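Probable primosomal replication protein n (Ralstonia solanacearum, PDB 4FDB) probably binds single-stranded DNA as a homodimer and helps restart stalled replication forks by stabilising PriA on DNA and promoting its assembly with DnaT. Local coordinates at residues A9-E15 and V27-Y33; I50-G54 and L87-I91. The protein carries 3 engineered substitutions. All coordinates share one frame; numbering follows the deposited sequence.

Contact 1 (A9-E15 and V27-Y33); sequences ATLVERE and VNCLLSY. Engineered in segment 9-15: Val12 (natural residue Ala).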
loop_
_atom_site.group_PDB
_atom_site.type_symbol
_atom_site.label_atom_id
_atom_site.label_comp_id
_atom_site.label_asym_id
_atom_site.label_seq_id
_atom_site.Cartn_x
_atom_site.Cartn_y
_atom_site.Cartn_z
ATOM N N ALA A 9 0.435 -6.857 10.568
ATOM C CA ALA A 9 -0.831 -7.471 10.182
ATOM C C ALA A 9 -0.834 -8.953 10.502
ATOM O O ALA A 9 0.216 -9.567 10.642
ATOM C CB ALA A 9 -1.087 -7.254 8.698
ATOM N N THR A 10 -2.031 -9.517 10.616
ATOM C CA THR A 10 -2.194 -10.920 10.955
ATOM C C THR A 10 -2.243 -11.763 9.688
ATOM O O THR A 10 -2.961 -11.437 8.749
ATOM C CB THR A 10 -3.500 -11.111 11.732
ATOM O OG1 THR A 10 -3.451 -10.313 12.919
ATOM C CG2 THR A 10 -3.716 -12.580 12.101
ATOM N N LEU A 11 -1.480 -12.855 9.657
ATOM C CA LEU A 11 -1.573 -13.779 8.531
ATOM C C LEU A 11 -2.892 -14.535 8.629
ATOM O O LEU A 11 -3.124 -15.227 9.600
ATOM C CB LEU A 11 -0.420 -14.774 8.548
ATOM C CG LEU A 11 -0.531 -15.844 7.460
ATOM C CD1 LEU A 11 -0.362 -15.203 6.112
ATOM C CD2 LEU A 11 0.486 -16.967 7.664
ATOM N N VAL A 12 -3.758 -14.389 7.630
ATOM C CA VAL A 12 -5.073 -15.027 7.664
ATOM C C VAL A 12 -5.035 -16.391 6.993
ATOM O O VAL A 12 -5.555 -17.388 7.494
ATOM C CB VAL A 12 -6.105 -14.147 6.896
ATOM C CG1 VAL A 12 -7.473 -14.799 6.902
ATOM C CG2 VAL A 12 -6.172 -12.753 7.494
ATOM N N GLU A 13 -4.432 -16.426 5.810
ATOM C CA GLU A 13 -4.325 -17.689 5.122
ATOM C C GLU A 13 -3.195 -17.607 4.124
ATOM O O GLU A 13 -2.747 -16.523 3.747
ATOM C CB GLU A 13 -5.637 -18.049 4.426
ATOM C CG GLU A 13 -6.220 -16.945 3.584
ATOM C CD GLU A 13 -7.568 -17.323 2.976
ATOM O OE1 GLU A 13 -8.554 -17.525 3.728
ATOM O OE2 GLU A 13 -7.645 -17.420 1.734
ATOM N N ARG A 14 -2.714 -18.764 3.718
ATOM C CA ARG A 14 -1.710 -18.781 2.660
ATOM C C ARG A 14 -1.980 -19.928 1.714
ATOM O O ARG A 14 -2.588 -20.930 2.099
ATOM C CB ARG A 14 -0.283 -18.812 3.228
ATOM C CG ARG A 14 -0.051 -19.815 4.315
ATOM C CD ARG A 14 1.416 -19.839 4.757
ATOM N NE ARG A 14 1.587 -20.676 5.953
ATOM C CZ ARG A 14 1.725 -21.993 5.932
ATOM N NH1 ARG A 14 1.731 -22.652 4.775
ATOM N NH2 ARG A 14 1.870 -22.661 7.069
ATOM N N GLU A 15 -1.580 -19.743 0.459
ATOM C CA GLU A 15 -1.776 -20.744 -0.572
ATOM C C GLU A 15 -0.586 -21.685 -0.624
ATOM O O GLU A 15 0.491 -21.364 -0.120
ATOM C CB GLU A 15 -1.921 -20.062 -1.931
ATOM C CG GLU A 15 -3.035 -19.035 -2.002
ATOM C CD GLU A 15 -4.402 -19.655 -1.822
ATOM O OE1 GLU A 15 -4.594 -20.803 -2.272
ATOM O OE2 GLU A 15 -5.285 -19.004 -1.226
ATOM N N VAL A 27 4.809 -17.707 -2.435
ATOM C CA VAL A 27 3.673 -18.014 -1.567
ATOM C C VAL A 27 2.756 -16.800 -1.518
ATOM O O VAL A 27 3.147 -15.741 -1.036
ATOM C CB VAL A 27 4.118 -18.433 -0.142
ATOM C CG1 VAL A 27 2.926 -18.479 0.816
ATOM C CG2 VAL A 27 4.809 -19.797 -0.179
ATOM N N ASN A 28 1.552 -16.955 -2.059
ATOM C CA ASN A 28 0.512 -15.944 -1.947
ATOM C C ASN A 28 -0.191 -16.065 -0.611
ATOM O O ASN A 28 -0.435 -17.164 -0.132
ATOM C CB ASN A 28 -0.507 -16.117 -3.062
ATOM C CG ASN A 28 0.027 -15.668 -4.402
ATOM O OD1 ASN A 28 0.616 -16.452 -5.139
ATOM N ND2 ASN A 28 -0.175 -14.396 -4.722
ATOM N N CYS A 29 -0.526 -14.935 -0.011
ATOM C CA CYS A 29 -1.238 -14.988 1.257
ATOM C C CYS A 29 -2.187 -13.815 1.396
ATOM O O CYS A 29 -2.228 -12.923 0.545
ATOM C CB CYS A 29 -0.254 -15.050 2.421
ATOM S SG CYS A 29 0.856 -13.657 2.533
ATOM N N LEU A 30 -2.996 -13.860 2.449
ATOM C CA LEU A 30 -3.910 -12.779 2.767
ATOM C C LEU A 30 -3.540 -12.302 4.158
ATOM O O LEU A 30 -3.402 -13.119 5.091
ATOM C CB LEU A 30 -5.347 -13.309 2.785
ATOM C CG LEU A 30 -6.471 -12.303 3.062
ATOM C CD1 LEU A 30 -6.554 -11.274 1.942
ATOM C CD2 LEU A 30 -7.796 -13.026 3.223
ATOM N N LEU A 31 -3.389 -10.993 4.298
ATOM C CA LEU A 31 -3.088 -10.365 5.586
ATOM C C LEU A 31 -4.265 -9.523 6.031
ATOM O O LEU A 31 -4.988 -8.981 5.212
ATOM C CB LEU A 31 -1.865 -9.457 5.455
ATOM C CG LEU A 31 -0.605 -10.166 4.973
ATOM C CD1 LEU A 31 0.503 -9.148 4.779
ATOM C CD2 LEU A 31 -0.180 -11.233 5.974
ATOM N N SER A 32 -4.455 -9.403 7.338
ATOM C CA SER A 32 -5.551 -8.611 7.869
ATOM C C SER A 32 -4.953 -7.571 8.772
ATOM O O SER A 32 -4.258 -7.916 9.736
ATOM C CB SER A 32 -6.477 -9.495 8.713
ATOM O OG SER A 32 -7.457 -8.713 9.375
ATOM N N TYR A 33 -5.232 -6.308 8.468
ATOM C CA TYR A 33 -4.797 -5.193 9.285
ATOM C C TYR A 33 -5.936 -4.665 10.149
ATOM O O TYR A 33 -7.066 -4.477 9.683
ATOM C CB TYR A 33 -4.244 -4.037 8.411
ATOM C CG TYR A 33 -3.883 -2.833 9.259
ATOM C CD1 TYR A 33 -2.631 -2.725 9.849
ATOM C CD2 TYR A 33 -4.818 -1.828 9.517
ATOM C CE1 TYR A 33 -2.320 -1.644 10.665
ATOM C CE2 TYR A 33 -4.506 -0.748 10.319
ATOM C CZ TYR A 33 -3.261 -0.670 10.898
ATOM O OH TYR A 33 -2.966 0.407 11.704
HETATM O O HOH W 1 -4.195 -7.752 12.946
#
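Thr10 and Ser32 form a hydrogen-bonded antiparallel pair, and from there segments 9-15 and 27-33 run on, the N-to-C directions of their strand axes 142° apart, until a classic beta bulge sets Val12 and Glu13 together against Leu30. The bulge splits the two polar groups of Leu30 between neighbours: its O accepts from Val12 N at 2.9 Å, whereas its N donates to Glu13 O at 3.0 Å. Val12, an engineered residue (alanine in nature), lies alongside Leu30, its CG1 4.1 Å from Leu30 CD2. Its other methyl, CG2, is pressed tightly against Ser32 CB at 3.5 Å. With CG of Glu13 between the backbone N and the carbonyl carbon (chi1 49°), that atom rests 3.8 Å from Leu30 CB, and the two side chains cross at a slant. On the face that carries Leu11, Cys29 and Leu31, Leu11 CD1 touches Cys29 CB at 3.7 Å and also meets Leu31 CD2. A water joins Thr10 OG1 to Ser32 O. The extended chain of Arg14 takes its guanidinium out of this pairing, where NE hydrogen-bonds to Ile65 O. Together the segments make part of the hairpin of strands 3-19 and 25-37; strand 44-55 pairs with the far edge of 27-33, while helix 57-62 packs on Val27 and Cys29.

Contact 2 (I50-G54 and L87-I91); sequences IEALG and LVFHI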
loop_
_atom_site.group_PDB
_atom_site.type_symbol
_atom_site.label_atom_id
_atom_site.label_comp_id
_atom_site.label_asym_id
_atom_site.label_seq_id
_atom_site.Cartn_x
_atom_site.Cartn_y
_atom_site.Cartn_z
ATOM N N ILE A 50 -5.478 -7.463 2.839
ATOM C CA ILE A 50 -4.699 -7.176 1.635
ATOM C C ILE A 50 -4.012 -8.448 1.145
ATOM O O ILE A 50 -3.511 -9.246 1.939
ATOM C CB ILE A 50 -3.686 -6.042 1.899
ATOM C CG1 ILE A 50 -3.017 -5.588 0.597
ATOM C CG2 ILE A 50 -2.667 -6.464 2.968
ATOM C CD1 ILE A 50 -2.093 -4.372 0.786
ATOM N N GLU A 51 -4.042 -8.668 -0.170
ATOM C CA GLU A 51 -3.315 -9.787 -0.746
ATOM C C GLU A 51 -1.828 -9.489 -0.730
ATOM O O GLU A 51 -1.405 -8.382 -1.063
ATOM C CB GLU A 51 -3.791 -10.042 -2.183
ATOM C CG GLU A 51 -5.226 -10.569 -2.265
ATOM C CD GLU A 51 -5.342 -12.052 -1.917
ATOM O OE1 GLU A 51 -4.292 -12.721 -1.779
ATOM O OE2 GLU A 51 -6.485 -12.552 -1.782
ATOM N N ALA A 52 -1.027 -10.476 -0.334
ATOM C CA ALA A 52 0.413 -10.297 -0.273
ATOM C C ALA A 52 1.084 -11.514 -0.883
ATOM O O ALA A 52 0.427 -12.519 -1.188
ATOM C CB ALA A 52 0.876 -10.098 1.174
ATOM N N LEU A 53 2.389 -11.418 -1.070
ATOM C CA LEU A 53 3.147 -12.586 -1.486
ATOM C C LEU A 53 4.596 -12.457 -1.073
ATOM O O LEU A 53 5.109 -11.353 -0.884
ATOM C CB LEU A 53 2.998 -12.841 -2.990
ATOM C CG LEU A 53 3.659 -11.929 -4.021
ATOM C CD1 LEU A 53 5.153 -12.243 -4.198
ATOM C CD2 LEU A 53 2.951 -12.080 -5.346
ATOM N N GLY A 54 5.249 -13.600 -0.920
ATOM C CA GLY A 54 6.675 -13.636 -0.687
ATOM C C GLY A 54 7.297 -14.479 -1.779
ATOM O O GLY A 54 6.738 -15.503 -2.161
ATOM N N LEU A 87 -3.939 -4.954 -6.894
ATOM C CA LEU A 87 -2.578 -4.824 -6.389
ATOM C C LEU A 87 -2.247 -5.922 -5.386
ATOM O O LEU A 87 -3.124 -6.501 -4.763
ATOM C CB LEU A 87 -2.369 -3.469 -5.715
ATOM C CG LEU A 87 -2.537 -2.216 -6.572
ATOM C CD1 LEU A 87 -2.122 -1.010 -5.738
ATOM C CD2 LEU A 87 -1.712 -2.321 -7.848
ATOM N N VAL A 88 -0.959 -6.174 -5.228
ATOM C CA VAL A 88 -0.488 -7.167 -4.291
ATOM C C VAL A 88 0.674 -6.570 -3.508
ATOM O O VAL A 88 1.485 -5.832 -4.068
ATOM C CB VAL A 88 -0.067 -8.456 -5.032
ATOM C CG1 VAL A 88 0.997 -8.161 -6.087
ATOM C CG2 VAL A 88 0.427 -9.508 -4.054
ATOM N N PHE A 89 0.738 -6.875 -2.215
ATOM C CA PHE A 89 1.833 -6.450 -1.347
ATOM C C PHE A 89 2.980 -7.465 -1.426
ATOM O O PHE A 89 2.871 -8.570 -0.900
ATOM C CB PHE A 89 1.286 -6.332 0.083
ATOM C CG PHE A 89 2.313 -5.960 1.142
ATOM C CD1 PHE A 89 3.476 -5.270 0.830
ATOM C CD2 PHE A 89 2.075 -6.289 2.473
ATOM C CE1 PHE A 89 4.396 -4.930 1.827
ATOM C CE2 PHE A 89 2.987 -5.966 3.472
ATOM C CZ PHE A 89 4.150 -5.279 3.151
ATOM N N HIS A 90 4.072 -7.099 -2.095
ATOM C CA HIS A 90 5.250 -7.970 -2.136
ATOM C C HIS A 90 6.063 -7.771 -0.870
ATOM O O HIS A 90 6.575 -6.686 -0.617
ATOM C CB HIS A 90 6.135 -7.645 -3.344
ATOM C CG HIS A 90 5.583 -8.111 -4.653
ATOM N ND1 HIS A 90 6.253 -9.003 -5.464
ATOM C CD2 HIS A 90 4.450 -7.778 -5.315
ATOM C CE1 HIS A 90 5.549 -9.214 -6.560
ATOM N NE2 HIS A 90 4.453 -8.477 -6.499
ATOM N N ILE A 91 6.202 -8.818 -0.066
ATOM C CA ILE A 91 6.898 -8.681 1.194
ATOM C C ILE A 91 8.379 -8.905 0.986
ATOM O O ILE A 91 8.786 -9.945 0.471
ATOM C CB ILE A 91 6.363 -9.703 2.216
ATOM C CG1 ILE A 91 4.871 -9.446 2.449
ATOM C CG2 ILE A 91 7.140 -9.609 3.510
ATOM C CD1 ILE A 91 4.154 -10.611 3.147
#
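Phe89 is gripped through both its backbone N and its backbone O: the N donates to Glu51 O at 2.9 Å, almost straight at 178°, and the O accepts from Leu53 N. Leu53 in turn passes the ladder on, since its O receives Ile91 N at 2.9 Å, with the N almost in line with the C=O bond. This alternation, in which one strand's residue bonds to the two residues flanking its partner, is the signature of parallel pairing. A close contact of Ala52 CA with Phe89 O, 3.1 Å, adds a CA-H...O interaction.

Side chains fill both faces of the ladder. On one, Leu53 and His90 run alongside each other in the same direction. Leu53 CG sits between backbone N and carbonyl carbon (chi1 72°), which carries the branched end over the imidazole: CD1 makes a CH-pi contact 4.0 Å from the ring centroid of His90. The second methyl, CD2, meets Val88 CG2 at 3.8 Å, so the leucine bridges two residues of the partner strand. The ring of His90 also stacks with that of Phe76, on the next strand. On the opposite face, the small Ala52 CB touches Phe89 CB at 3.9 Å and Ile91 CD1 at the same distance. In Ile50, CG1 stands anti to the backbone N (chi1 -171°) and the chain stays extended to CD1, which reaches Phe89 CB.

Strand 70-79 flanks 87-91 beyond this pair, and Leu77 of the second subunit packs on Ile50. A parallel pairing of the third and fifth strands, within an otherwise antiparallel five-stranded sheet, is characteristic of the OB fold to which this single-strand-binding family belongs.

Overall arrangement
Contacts 1 and 2 are joined where strand 25-37 pairs with strand 44-55, their centres 9 Å apart: Cys29 N lies 2.9 Å from Ala52 O, and Leu31 O lies 2.9 Å from Ile50 N, both probable hydrogen bonds. Segments 9-15, 27-33, 50-54 and 87-91 are thus laid in that order across the sheet, antiparallel until the last pairing, which is parallel. Ala52 and Leu53 both take part in the join, Ala52 touching Cys29 and Leu31 and Leu53 touching Asn28 of segment 27-33. The second subunit approaches both contacts, through Tyr33 in contact 1 and Ile50, Leu87 and His90 in contact 2.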